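Local coordinates for putative transcription regulator (Lactobacillus plantarum WCFS1, PDB 3COL), which probably binds DNA as a dimeric transcription regulator of the TetR family, with a helix-turn-helix domain joined to an all-helical regulatory domain, at residues T168-K172 against G173-Q177; M188-D191 against A192-Q195; K11-K14 against I15-V19; A20-I23 against L24-P28; R90-V93 against Q94-D98. One frame throughout, in Å; residues are numbered along the deposited sequence.

Contact 1 (T168-K172 against G173-Q177)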
loop_
_atom_site.group_PDB
_atom_site.type_symbol
_atom_site.label_atom_id
_atom_site.label_comp_id
_atom_site.label_asym_id
_atom_site.label_seq_id
_atom_site.Cartn_x
_atom_site.Cartn_y
_atom_site.Cartn_z
ATOM N N THR A 168 2.317 -10.542 -0.248
ATOM C CA THR A 168 2.265 -10.662 -1.695
ATOM C C THR A 168 3.596 -11.201 -2.237
ATOM O O THR A 168 3.602 -11.931 -3.219
ATOM C CB THR A 168 1.856 -9.311 -2.376
ATOM O OG1 THR A 168 2.829 -8.331 -2.074
ATOM C CG2 THR A 168 0.532 -8.788 -1.850
ATOM N N ASN A 169 4.717 -10.879 -1.586
ATOM C CA ASN A 169 6.003 -11.491 -1.977
ATOM C C ASN A 169 5.912 -13.016 -1.905
ATOM O O ASN A 169 6.411 -13.739 -2.795
ATOM C CB ASN A 169 7.163 -11.035 -1.069
ATOM C CG ASN A 169 7.718 -9.653 -1.410
ATOM O OD1 ASN A 169 7.489 -9.110 -2.480
ATOM N ND2 ASN A 169 8.472 -9.070 -0.450
ATOM N N ILE A 170 5.267 -13.513 -0.847
ATOM C CA ILE A 170 5.099 -14.965 -0.689
ATOM C C ILE A 170 4.152 -15.538 -1.763
ATOM O O ILE A 170 4.425 -16.602 -2.317
ATOM C CB ILE A 170 4.710 -15.347 0.781
ATOM C CG1 ILE A 170 5.912 -15.104 1.727
ATOM C CG2 ILE A 170 4.214 -16.840 0.908
ATOM C CD1 ILE A 170 5.514 -14.902 3.184
ATOM N N SER A 171 3.063 -14.832 -2.080
ATOM C CA SER A 171 2.141 -15.285 -3.143
ATOM C C SER A 171 2.771 -15.290 -4.525
ATOM O O SER A 171 2.362 -16.065 -5.393
ATOM C CB SER A 171 0.861 -14.404 -3.188
ATOM O OG SER A 171 0.243 -14.420 -1.923
ATOM N N LYS A 172 3.732 -14.389 -4.734
ATOM C CA LYS A 172 4.436 -14.243 -6.016
ATOM C C LYS A 172 5.610 -15.216 -6.187
ATOM O O LYS A 172 6.313 -15.192 -7.201
ATOM C CB LYS A 172 4.930 -12.807 -6.161
ATOM C CG LYS A 172 3.855 -11.920 -6.828
ATOM C CD LYS A 172 3.652 -10.600 -6.123
ATOM C CE LYS A 172 4.730 -9.577 -6.431
ATOM N NZ LYS A 172 4.103 -8.181 -6.313
ATOM N N GLY A 173 5.817 -16.054 -5.185
ATOM C CA GLY A 173 6.894 -17.016 -5.199
ATOM C C GLY A 173 8.255 -16.392 -5.023
ATOM O O GLY A 173 9.233 -16.981 -5.429
ATOM N N ARG A 174 8.344 -15.217 -4.408
ATOM C CA ARG A 174 9.660 -14.577 -4.265
ATOM C C ARG A 174 10.539 -15.270 -3.230
ATOM O O ARG A 174 11.762 -15.265 -3.356
ATOM C CB ARG A 174 9.535 -13.087 -3.937
ATOM C CG ARG A 174 8.869 -12.305 -5.044
ATOM C CD ARG A 174 8.940 -10.841 -4.748
ATOM N NE ARG A 174 8.620 -10.056 -5.938
ATOM C CZ ARG A 174 8.419 -8.738 -5.959
ATOM N NH1 ARG A 174 8.476 -8.006 -4.834
ATOM N NH2 ARG A 174 8.136 -8.159 -7.123
ATOM N N TYR A 175 9.915 -15.854 -2.206
ATOM C CA TYR A 175 10.623 -16.643 -1.201
ATOM C C TYR A 175 9.546 -17.440 -0.479
ATOM O O TYR A 175 8.333 -17.164 -0.676
ATOM C CB TYR A 175 11.475 -15.758 -0.258
ATOM C CG TYR A 175 10.775 -14.528 0.309
ATOM C CD1 TYR A 175 10.980 -13.267 -0.259
ATOM C CD2 TYR A 175 9.912 -14.619 1.426
ATOM C CE1 TYR A 175 10.342 -12.121 0.244
ATOM C CE2 TYR A 175 9.262 -13.453 1.949
ATOM C CZ TYR A 175 9.488 -12.228 1.343
ATOM O OH TYR A 175 8.905 -11.072 1.829
ATOM N N ALA A 176 9.959 -18.425 0.322
ATOM C CA ALA A 176 9.009 -19.283 1.051
ATOM C C ALA A 176 8.343 -18.560 2.221
ATOM O O ALA A 176 8.875 -17.568 2.737
ATOM C CB ALA A 176 9.723 -20.569 1.538
ATOM N N GLN A 177 7.203 -19.080 2.683
ATOM C CA GLN A 177 6.540 -18.518 3.878
ATOM C C GLN A 177 7.419 -18.502 5.146
ATOM O O GLN A 177 7.274 -17.613 5.993
ATOM C CB GLN A 177 5.190 -19.216 4.144
ATOM C CG GLN A 177 4.144 -18.283 4.827
ATOM C CD GLN A 177 2.882 -18.994 5.286
ATOM O OE1 GLN A 177 2.321 -19.820 4.558
ATOM N NE2 GLN A 177 2.424 -18.674 6.504
#

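Contact 2 (M188-D191 against A192-Q195)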
loop_
_atom_site.group_PDB
_atom_site.type_symbol
_atom_site.label_atom_id
_atom_site.label_comp_id
_atom_site.label_asym_id
_atom_site.label_seq_id
_atom_site.Cartn_x
_atom_site.Cartn_y
_atom_site.Cartn_z
HETATM N N MSE A 188 11.907 -4.718 11.649
HETATM C CA MSE A 188 11.741 -3.516 10.801
HETATM C C MSE A 188 10.552 -2.625 11.275
HETATM O O MSE A 188 10.695 -1.416 11.442
HETATM C CB MSE A 188 11.580 -3.893 9.330
HETATM C CG MSE A 188 10.906 -2.743 8.523
HETATM SE SE MSE A 188 10.881 -3.135 6.620
HETATM C CE MSE A 188 12.677 -2.635 6.084
ATOM N N ILE A 189 9.392 -3.239 11.510
ATOM C CA ILE A 189 8.174 -2.507 11.903
ATOM C C ILE A 189 8.322 -1.821 13.254
ATOM O O ILE A 189 7.956 -0.663 13.402
ATOM C CB ILE A 189 6.953 -3.447 11.916
ATOM C CG1 ILE A 189 6.636 -3.947 10.487
ATOM C CG2 ILE A 189 5.745 -2.791 12.622
ATOM C CD1 ILE A 189 5.657 -5.113 10.477
ATOM N N TRP A 190 8.868 -2.547 14.233
ATOM C CA TRP A 190 9.053 -2.007 15.586
ATOM C C TRP A 190 10.113 -0.909 15.638
ATOM O O TRP A 190 9.914 0.104 16.305
ATOM C CB TRP A 190 9.365 -3.136 16.628
ATOM C CG TRP A 190 9.513 -2.630 18.084
ATOM C CD1 TRP A 190 10.607 -2.788 18.906
ATOM C CD2 TRP A 190 8.544 -1.880 18.862
ATOM N NE1 TRP A 190 10.374 -2.200 20.119
ATOM C CE2 TRP A 190 9.132 -1.621 20.121
ATOM C CE3 TRP A 190 7.249 -1.374 18.598
ATOM C CZ2 TRP A 190 8.460 -0.911 21.134
ATOM C CZ3 TRP A 190 6.590 -0.663 19.586
ATOM C CH2 TRP A 190 7.191 -0.429 20.845
ATOM N N ASP A 191 11.256 -1.117 14.981
ATOM C CA ASP A 191 12.242 -0.011 14.795
ATOM C C ASP A 191 11.606 1.256 14.181
ATOM O O ASP A 191 11.875 2.390 14.631
ATOM C CB ASP A 191 13.437 -0.444 13.925
ATOM C CG ASP A 191 14.346 -1.434 14.635
ATOM O OD1 ASP A 191 14.115 -1.665 15.832
ATOM O OD2 ASP A 191 15.281 -1.981 14.003
ATOM N N ALA A 192 10.812 1.055 13.127
ATOM C CA ALA A 192 10.106 2.182 12.442
ATOM C C ALA A 192 9.270 2.946 13.463
ATOM O O ALA A 192 9.364 4.144 13.542
ATOM C CB ALA A 192 9.209 1.663 11.375
HETATM N N MSE A 193 8.482 2.228 14.260
HETATM C CA MSE A 193 7.563 2.841 15.238
HETATM C C MSE A 193 8.208 3.422 16.511
HETATM O O MSE A 193 7.766 4.446 17.014
HETATM C CB MSE A 193 6.510 1.806 15.702
HETATM C CG MSE A 193 5.629 1.200 14.581
HETATM SE SE MSE A 193 4.490 -0.192 15.272
HETATM C CE MSE A 193 3.099 0.865 16.159
ATOM N N LYS A 194 9.182 2.730 17.078
ATOM C CA LYS A 194 9.584 3.007 18.454
ATOM C C LYS A 194 10.328 4.318 18.620
ATOM O O LYS A 194 11.002 4.785 17.709
ATOM C CB LYS A 194 10.341 1.832 19.088
ATOM C CG LYS A 194 11.799 1.721 18.711
ATOM C CD LYS A 194 12.476 0.626 19.535
ATOM C CE LYS A 194 13.656 0.035 18.783
ATOM N NZ LYS A 194 14.707 1.070 18.741
ATOM N N GLN A 195 10.170 4.918 19.798
ATOM C CA GLN A 195 10.692 6.244 20.068
ATOM C C GLN A 195 12.236 6.202 20.166
ATOM O O GLN A 195 12.787 5.400 20.904
ATOM C CB GLN A 195 10.024 6.787 21.320
ATOM C CG GLN A 195 10.741 7.956 21.997
ATOM C CD GLN A 195 10.645 9.235 21.181
ATOM O OE1 GLN A 195 9.549 9.672 20.803
ATOM N NE2 GLN A 195 11.797 9.854 20.926
HETATM O O HOH W 1 14.035 2.808 16.293
HETATM O O HOH W 2 16.380 -1.491 17.584
#

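Contact 3 (K11-K14 against I15-V19)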
loop_
_atom_site.group_PDB
_atom_site.type_symbol
_atom_site.label_atom_id
_atom_site.label_comp_id
_atom_site.label_asym_id
_atom_site.label_seq_id
_atom_site.Cartn_x
_atom_site.Cartn_y
_atom_site.Cartn_z
ATOM N N LYS A 11 -25.808 -18.295 0.571
ATOM C CA LYS A 11 -25.904 -17.380 -0.563
ATOM C C LYS A 11 -25.102 -16.102 -0.350
ATOM O O LYS A 11 -24.387 -15.655 -1.250
ATOM C CB LYS A 11 -27.357 -17.026 -0.856
ATOM C CG LYS A 11 -27.640 -16.868 -2.325
ATOM C CD LYS A 11 -27.785 -18.227 -2.999
ATOM C CE LYS A 11 -29.228 -18.676 -3.005
ATOM N NZ LYS A 11 -29.554 -19.454 -4.227
ATOM N N GLN A 12 -25.235 -15.524 0.844
ATOM C CA GLN A 12 -24.540 -14.283 1.200
ATOM C C GLN A 12 -23.052 -14.460 0.997
ATOM O O GLN A 12 -22.416 -13.643 0.351
ATOM C CB GLN A 12 -24.820 -13.927 2.660
ATOM C CG GLN A 12 -24.188 -12.621 3.120
ATOM C CD GLN A 12 -24.479 -12.300 4.590
ATOM O OE1 GLN A 12 -24.550 -13.194 5.438
ATOM N NE2 GLN A 12 -24.679 -11.013 4.883
ATOM N N VAL A 13 -22.513 -15.550 1.537
ATOM C CA VAL A 13 -21.095 -15.858 1.413
ATOM C C VAL A 13 -20.674 -16.021 -0.053
ATOM O O VAL A 13 -19.663 -15.457 -0.465
ATOM C CB VAL A 13 -20.749 -17.088 2.229
ATOM C CG1 VAL A 13 -19.326 -17.581 1.933
ATOM C CG2 VAL A 13 -20.938 -16.767 3.722
ATOM N N LYS A 14 -21.447 -16.786 -0.829
ATOM C CA LYS A 14 -21.224 -16.907 -2.280
ATOM C C LYS A 14 -21.200 -15.549 -2.962
ATOM O O LYS A 14 -20.361 -15.296 -3.841
ATOM C CB LYS A 14 -22.300 -17.780 -2.940
ATOM C CG LYS A 14 -22.157 -19.277 -2.628
ATOM C CD LYS A 14 -20.896 -19.834 -3.301
ATOM C CE LYS A 14 -20.373 -21.119 -2.648
ATOM N NZ LYS A 14 -19.316 -21.741 -3.504
ATOM N N ILE A 15 -22.118 -14.681 -2.560
ATOM C CA ILE A 15 -22.135 -13.312 -3.095
ATOM C C ILE A 15 -20.924 -12.467 -2.706
ATOM O O ILE A 15 -20.316 -11.817 -3.562
ATOM C CB ILE A 15 -23.450 -12.596 -2.760
ATOM C CG1 ILE A 15 -24.612 -13.231 -3.564
ATOM C CG2 ILE A 15 -23.326 -11.143 -3.118
ATOM C CD1 ILE A 15 -25.980 -12.969 -2.987
ATOM N N GLN A 16 -20.561 -12.481 -1.419
ATOM C CA GLN A 16 -19.370 -11.793 -0.972
ATOM C C GLN A 16 -18.086 -12.318 -1.648
ATOM O O GLN A 16 -17.219 -11.540 -2.038
ATOM C CB GLN A 16 -19.249 -11.941 0.536
ATOM C CG GLN A 16 -20.336 -11.230 1.325
ATOM C CD GLN A 16 -20.226 -11.541 2.813
ATOM O OE1 GLN A 16 -20.137 -12.692 3.208
ATOM N NE2 GLN A 16 -20.208 -10.514 3.629
ATOM N N ASP A 17 -17.976 -13.635 -1.796
ATOM C CA ASP A 17 -16.828 -14.222 -2.504
ATOM C C ASP A 17 -16.759 -13.718 -3.937
ATOM O O ASP A 17 -15.679 -13.386 -4.425
ATOM C CB ASP A 17 -16.892 -15.739 -2.489
ATOM C CG ASP A 17 -16.546 -16.319 -1.145
ATOM O OD1 ASP A 17 -16.099 -15.557 -0.239
ATOM O OD2 ASP A 17 -16.693 -17.547 -1.000
ATOM N N ALA A 18 -17.907 -13.662 -4.605
ATOM C CA ALA A 18 -17.982 -13.110 -5.978
ATOM C C ALA A 18 -17.533 -11.623 -6.080
ATOM O O ALA A 18 -16.752 -11.267 -6.952
ATOM C CB ALA A 18 -19.377 -13.262 -6.505
ATOM N N VAL A 19 -18.031 -10.767 -5.181
ATOM C CA VAL A 19 -17.596 -9.355 -5.091
ATOM C C VAL A 19 -16.085 -9.280 -4.896
ATOM O O VAL A 19 -15.424 -8.477 -5.540
ATOM C CB VAL A 19 -18.325 -8.591 -3.926
ATOM C CG1 VAL A 19 -17.788 -7.145 -3.734
ATOM C CG2 VAL A 19 -19.851 -8.562 -4.167
#

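Contact 4 (A20-I23 against L24-P28)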
loop_
_atom_site.group_PDB
_atom_site.type_symbol
_atom_site.label_atom_id
_atom_site.label_comp_id
_atom_site.label_asym_id
_atom_site.label_seq_id
_atom_site.Cartn_x
_atom_site.Cartn_y
_atom_site.Cartn_z
ATOM N N ALA A 20 -15.539 -10.109 -3.999
ATOM C CA ALA A 20 -14.136 -10.044 -3.664
ATOM C C ALA A 20 -13.261 -10.411 -4.878
ATOM O O ALA A 20 -12.225 -9.770 -5.122
ATOM C CB ALA A 20 -13.837 -10.921 -2.446
ATOM N N ALA A 21 -13.693 -11.421 -5.642
ATOM C CA ALA A 21 -13.020 -11.810 -6.893
ATOM C C ALA A 21 -13.003 -10.707 -7.937
ATOM O O ALA A 21 -11.996 -10.469 -8.576
ATOM C CB ALA A 21 -13.654 -13.101 -7.485
ATOM N N ILE A 22 -14.143 -10.062 -8.136
ATOM C CA ILE A 22 -14.248 -8.924 -9.064
ATOM C C ILE A 22 -13.319 -7.770 -8.644
ATOM O O ILE A 22 -12.572 -7.209 -9.468
ATOM C CB ILE A 22 -15.727 -8.415 -9.172
ATOM C CG1 ILE A 22 -16.619 -9.483 -9.821
ATOM C CG2 ILE A 22 -15.790 -7.090 -9.960
ATOM C CD1 ILE A 22 -18.137 -9.221 -9.626
ATOM N N ILE A 23 -13.358 -7.425 -7.363
ATOM C CA ILE A 23 -12.432 -6.424 -6.826
ATOM C C ILE A 23 -10.973 -6.765 -7.177
ATOM O O ILE A 23 -10.225 -5.898 -7.623
ATOM C CB ILE A 23 -12.637 -6.208 -5.287
ATOM C CG1 ILE A 23 -14.038 -5.598 -5.030
ATOM C CG2 ILE A 23 -11.510 -5.324 -4.675
ATOM C CD1 ILE A 23 -14.401 -5.396 -3.552
ATOM N N LEU A 24 -10.572 -8.027 -6.996
ATOM C CA LEU A 24 -9.192 -8.414 -7.283
ATOM C C LEU A 24 -8.873 -8.295 -8.774
ATOM O O LEU A 24 -7.781 -7.866 -9.134
ATOM C CB LEU A 24 -8.894 -9.817 -6.767
ATOM C CG LEU A 24 -8.876 -10.001 -5.246
ATOM C CD1 LEU A 24 -8.710 -11.474 -4.915
ATOM C CD2 LEU A 24 -7.749 -9.194 -4.609
ATOM N N ALA A 25 -9.831 -8.659 -9.627
ATOM C CA ALA A 25 -9.663 -8.618 -11.092
ATOM C C ALA A 25 -9.863 -7.218 -11.712
ATOM O O ALA A 25 -9.118 -6.828 -12.608
ATOM C CB ALA A 25 -10.597 -9.632 -11.777
ATOM N N GLU A 26 -10.883 -6.482 -11.262
ATOM C CA GLU A 26 -11.201 -5.194 -11.900
ATOM C C GLU A 26 -11.238 -3.983 -10.969
ATOM O O GLU A 26 -11.557 -2.875 -11.416
ATOM C CB GLU A 26 -12.509 -5.260 -12.680
ATOM C CG GLU A 26 -12.700 -6.486 -13.544
ATOM C CD GLU A 26 -14.117 -6.559 -14.081
ATOM O OE1 GLU A 26 -14.758 -7.633 -13.977
ATOM O OE2 GLU A 26 -14.599 -5.523 -14.590
ATOM N N GLY A 27 -10.888 -4.179 -9.698
ATOM C CA GLY A 27 -11.066 -3.130 -8.704
ATOM C C GLY A 27 -12.529 -2.922 -8.325
ATOM O O GLY A 27 -13.439 -3.504 -8.937
ATOM N N PRO A 28 -12.777 -2.088 -7.306
ATOM C CA PRO A 28 -14.129 -1.876 -6.813
ATOM C C PRO A 28 -15.077 -1.308 -7.873
ATOM O O PRO A 28 -16.239 -1.651 -7.895
ATOM C CB PRO A 28 -13.926 -0.877 -5.665
ATOM C CG PRO A 28 -12.535 -1.010 -5.289
ATOM C CD PRO A 28 -11.796 -1.304 -6.540
#

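Contact 5 (R90-V93 against Q94-D98)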
loop_
_atom_site.group_PDB
_atom_site.type_symbol
_atom_site.label_atom_id
_atom_site.label_comp_id
_atom_site.label_asym_id
_atom_site.label_seq_id
_atom_site.Cartn_x
_atom_site.Cartn_y
_atom_site.Cartn_z
ATOM N N ARG A 90 3.051 -5.390 20.239
ATOM C CA ARG A 90 3.609 -6.606 19.679
ATOM C C ARG A 90 2.523 -7.649 19.386
ATOM O O ARG A 90 2.516 -8.259 18.310
ATOM C CB ARG A 90 4.710 -7.182 20.582
ATOM C CG ARG A 90 5.540 -8.286 19.901
ATOM C CD ARG A 90 6.585 -8.895 20.836
ATOM N NE ARG A 90 5.947 -9.717 21.871
ATOM C CZ ARG A 90 5.761 -9.331 23.136
ATOM N NH1 ARG A 90 6.168 -8.143 23.529
ATOM N NH2 ARG A 90 5.178 -10.143 24.007
ATOM N N LEU A 91 1.613 -7.839 20.345
ATOM C CA LEU A 91 0.451 -8.728 20.188
ATOM C C LEU A 91 -0.380 -8.311 18.989
ATOM O O LEU A 91 -0.832 -9.157 18.213
ATOM C CB LEU A 91 -0.441 -8.687 21.436
ATOM C CG LEU A 91 0.142 -9.227 22.760
ATOM C CD1 LEU A 91 -0.907 -9.031 23.896
ATOM C CD2 LEU A 91 0.616 -10.690 22.646
ATOM N N TYR A 92 -0.596 -7.001 18.857
ATOM C CA TYR A 92 -1.367 -6.501 17.714
ATOM C C TYR A 92 -0.712 -6.812 16.371
ATOM O O TYR A 92 -1.346 -7.339 15.470
ATOM C CB TYR A 92 -1.637 -4.993 17.858
ATOM C CG TYR A 92 -2.276 -4.391 16.633
ATOM C CD1 TYR A 92 -3.519 -4.824 16.187
ATOM C CD2 TYR A 92 -1.613 -3.424 15.904
ATOM C CE1 TYR A 92 -4.088 -4.274 15.041
ATOM C CE2 TYR A 92 -2.159 -2.891 14.769
ATOM C CZ TYR A 92 -3.390 -3.324 14.346
ATOM O OH TYR A 92 -3.936 -2.754 13.215
ATOM N N VAL A 93 0.554 -6.441 16.226
ATOM C CA VAL A 93 1.235 -6.605 14.978
ATOM C C VAL A 93 1.398 -8.096 14.665
ATOM O O VAL A 93 1.334 -8.497 13.514
ATOM C CB VAL A 93 2.605 -5.873 14.976
ATOM C CG1 VAL A 93 3.305 -6.055 13.623
ATOM C CG2 VAL A 93 2.400 -4.372 15.263
ATOM N N GLN A 94 1.616 -8.915 15.685
ATOM C CA GLN A 94 1.745 -10.349 15.439
ATOM C C GLN A 94 0.435 -10.969 14.906
ATOM O O GLN A 94 0.463 -11.818 14.005
ATOM C CB GLN A 94 2.258 -11.070 16.676
ATOM C CG GLN A 94 2.174 -12.575 16.597
ATOM C CD GLN A 94 3.318 -13.184 17.301
ATOM O OE1 GLN A 94 3.590 -12.866 18.470
ATOM N NE2 GLN A 94 4.044 -14.041 16.599
ATOM N N GLN A 95 -0.698 -10.543 15.453
ATOM C CA GLN A 95 -2.012 -10.929 14.902
ATOM C C GLN A 95 -2.233 -10.469 13.435
ATOM O O GLN A 95 -2.640 -11.264 12.586
ATOM C CB GLN A 95 -3.140 -10.417 15.818
ATOM C CG GLN A 95 -4.567 -10.821 15.393
ATOM C CD GLN A 95 -4.719 -12.315 15.046
ATOM O OE1 GLN A 95 -4.122 -13.196 15.684
ATOM N NE2 GLN A 95 -5.540 -12.598 14.033
ATOM N N VAL A 96 -1.960 -9.206 13.127
ATOM C CA VAL A 96 -2.096 -8.711 11.714
ATOM C C VAL A 96 -1.242 -9.578 10.783
ATOM O O VAL A 96 -1.681 -9.998 9.723
ATOM C CB VAL A 96 -1.723 -7.200 11.584
ATOM C CG1 VAL A 96 -1.817 -6.705 10.086
ATOM C CG2 VAL A 96 -2.571 -6.327 12.476
ATOM N N TYR A 97 -0.018 -9.858 11.211
ATOM C CA TYR A 97 0.926 -10.716 10.493
ATOM C C TYR A 97 0.379 -12.113 10.240
ATOM O O TYR A 97 0.330 -12.555 9.082
ATOM C CB TYR A 97 2.253 -10.766 11.268
ATOM C CG TYR A 97 3.340 -11.628 10.693
ATOM C CD1 TYR A 97 4.278 -11.105 9.801
ATOM C CD2 TYR A 97 3.455 -12.983 11.077
ATOM C CE1 TYR A 97 5.315 -11.934 9.269
ATOM C CE2 TYR A 97 4.483 -13.813 10.572
ATOM C CZ TYR A 97 5.406 -13.277 9.667
ATOM O OH TYR A 97 6.403 -14.100 9.149
ATOM N N ASP A 98 -0.055 -12.798 11.302
ATOM C CA ASP A 98 -0.636 -14.150 11.147
ATOM C C ASP A 98 -1.870 -14.095 10.263
ATOM O O ASP A 98 -2.028 -14.940 9.358
ATOM C CB ASP A 98 -1.049 -14.748 12.495
ATOM C CG ASP A 98 0.141 -15.080 13.401
ATOM O OD1 ASP A 98 1.282 -15.236 12.909
ATOM O OD2 ASP A 98 -0.100 -15.226 14.620
#

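Contact 1 (T168-K172 against G173-Q177)
A Schellman motif closes helix 152-171, with G173 at positive phi and the chain bonded twice back into the last turn. The outer (6→1) bond runs from R174 N to N169 O (2.9 Å). Within it lies the inner (5→2) bond, in which G173 N comes to I170 O (3.2 Å) from above the carbonyl plane, not on a lone pair. The side chain of N169 grips the two residues that follow the glycine. Its OD1 takes R174 NH1 at 2.8 Å, a bond bent to 132° at the hydrogen and tilted out of both the amide and guanidinium planes. ND2 points in the amide plane at Y175 OH (3.1 Å), and the same nitrogen reaches S153 OG of the second subunit. The tyrosine hydroxyl has a further hydrogen bond with H166 ND1, so amide, phenol and imidazole are linked in sequence. Over one face of the R174 guanidinium lies K172 CE, offset toward the rim; the two chains run side by side despite their like charges. On the flank, I170 CG1 meets Y175 CE2 at 3.7 Å, while I170 CD1 rests against CA of Q177 (3.8 Å). P151 of the second subunit packs on Y175. The arrangement is typical of a Schellman C-terminal cap with glycine at C', here set beside the subunit interface.

Contact 2 (M188-D191 against A192-Q195)
K194 lies across the indole of W190, one turn further along the chain, at the C-terminal end of helix 182-193. Its CB sits over the six-membered ring, 4.0 Å from the centroid and 17° off the ring normal, a CH-pi contact. A chi1 of 80° tucks CG in between the two backbone branches, where it passes W190 O at 3.5 Å. CD stays above the indole plane but beyond the rim of the five-membered ring, nearest W190 NE1 (3.6 Å). CE leaves the ring and meets D191 OD1 at 3.4 Å. At the tip, NZ stays 4.0 Å from D191 OD1, too far for a salt bridge; one water joins it to D191 O, and a second, more weakly held by the amine, joins it to D191 OD1. The other carboxylate oxygen, OD2, forms a salt bridge with K148 of the second subunit. The lysine backbone is fixed too: K194 N donates to W190 O at 2.8 Å, the last bond of the helical pattern here before the chain extends. On another side of the helix, I189 CG2 lies alongside the selenium of selenomethionine M193 (3.9 Å), both chains pointing the same way. I189 and M193 pack on helices 152-171 and 85-102, and the indole of W190 on T86 and I89 of helix 85-102. A192 meets A192 of the second subunit, which places this helix end between its own domain's helices and the dimer partner.

Contact 3 (K11-K14 against I15-V19)
Q12 starts with CG opposite its own nitrogen across the CA-CB bond (chi1 -178°), whereas Q16 has CG opposite the carbonyl carbon (chi1 -67°) and thereby folds back over the preceding turn. As a result the two side chains run alongside each other with their amide planes only 15° apart. That puts Q16 CG at 3.3 Å from Q12 O and brings Q16 OE1 to 4.1 Å from Q12 CG, an apolar flank against an amide oxygen. The carbonyl under this pair is already used by Q16 N, which donates to Q12 O at 2.8 Å. D17 repeats the backward lean: its carboxylate lies over V13 O, and OD2 comes to 3.9 Å from V13 CG1. Backbone bonds join I15 N to K11 O, D17 N to V13 O, and A18 N to K14 O, so the stretch is regular alpha helix. It is the start of helix 11-26, the first helix of the TetR-family DNA-binding domain, which packs across helices 33-40 and 54-67. The polar ends reach out to the latter: Q16 NE2 bonds S60 OG, and D17 OD1 forms a salt bridge with R64. I15 faces the domain interior, packing on V36, L57 and F51; on its own helix CG1 rests 3.4 Å from K11 O and CD1 lies 3.6 Å from that same oxygen. The K14 side chain packs on V40 of helix 33-40.

Contact 4 (A20-I23 against L24-P28)
L24 packs back on the preceding turn of helix 11-26, with CG 3.4 Å from A20 O, the oxygen that accepts the bond from L24 N. The leucine side chain also packs on I109 of helix 106-117. A25 continues the helix, its N donating to A21 O (3.0 Å) and its small CB lying against the same oxygen. E26 donates next, from N to I22 O at 2.6 Å, nearly straight (167°). Its side chain leaves beside the backbone N (chi1 -45°) and extends across the I22 side chain, where OE1 comes to 4.2 Å from I22 CG2. The other oxygen, OE2, forms a salt bridge with K35 of helix 33-40, joining the end of one helix to the next in the domain. G27 turns to positive phi and breaks the helix, yet its N still donates to I23 O (2.8 Å), at a poorer angle of 132° and from above the carbonyl plane. P28 then brings its ring close to I23: CD lies 4.4 Å from I23 CG2, and P28 CA sits 4.1 Å from I23 CG1. I23 also packs on Q112 and I113, and P28 on L116, all of helix 106-117. This is a glycine-terminated helix end followed by proline, closing the first helix of a TetR-family DNA-binding domain where that domain meets the regulatory domain.

Contact 5 (R90-V93 against Q94-D98)
Residues 90-98 form an unbroken run of alpha helix within helix 85-102, in which Q94, Q95, V96 and Y97 each donate a backbone N-H to the carbonyl four residues earlier. The straightest of these bonds, V96 N to Y92 O (3.1 Å, 170°), joins the two residues whose side chains also meet. V96 CG2 lies over one face of the Y92 ring, 3.9 Å from its centroid and 25° off the normal, a CH-pi contact offset toward the rim. CE1 and CZ of Y92 are each 3.6 Å from V96 CG2. With CG opposite the nitrogen (chi1 173°), Y92 swings its ring toward the next turn, and the two side chains cross at a slant that leaves the methyl over the face. F160 of helix 152-171 touches both residues. V93 and Y97 look toward helix 182-193, where F186 packs on V93 and F182 meets the Y97 ring edge-to-face. Q95 CB passes L91 O at 3.6 Å, and its amide NE2 hydrogen-bonds I69 O in the loop before helix 72-78. Side-chain cohesion within this stretch is thus apolar, resting on dispersion and a methyl-to-ring contact, while the polar backbone groups are satisfied along the helix itself.

How the contacts relate
Contact 2 is buried and contact 1, a helix end rich in polar bonds, lies on the surface; contacts 3, 4 and 5 are partly buried, contact 3 having the most exposed residues of these. Contacts 3 and 4 are consecutive parts of helix 11-26 in the DNA-binding domain, their centres about 13 Å apart, and contact 4 ends that helix against the regulatory domain. Contacts 2 and 5 lie on the other side of the chain's centre and touch each other, I189 CD1 to V93 CG1 at 4.0 Å, so helices 182-193 and 85-102 share apolar packing. Contacts 1, 2 and 4 are helix ends and each touch the second subunit, with glycine at positive phi in 1 and 4.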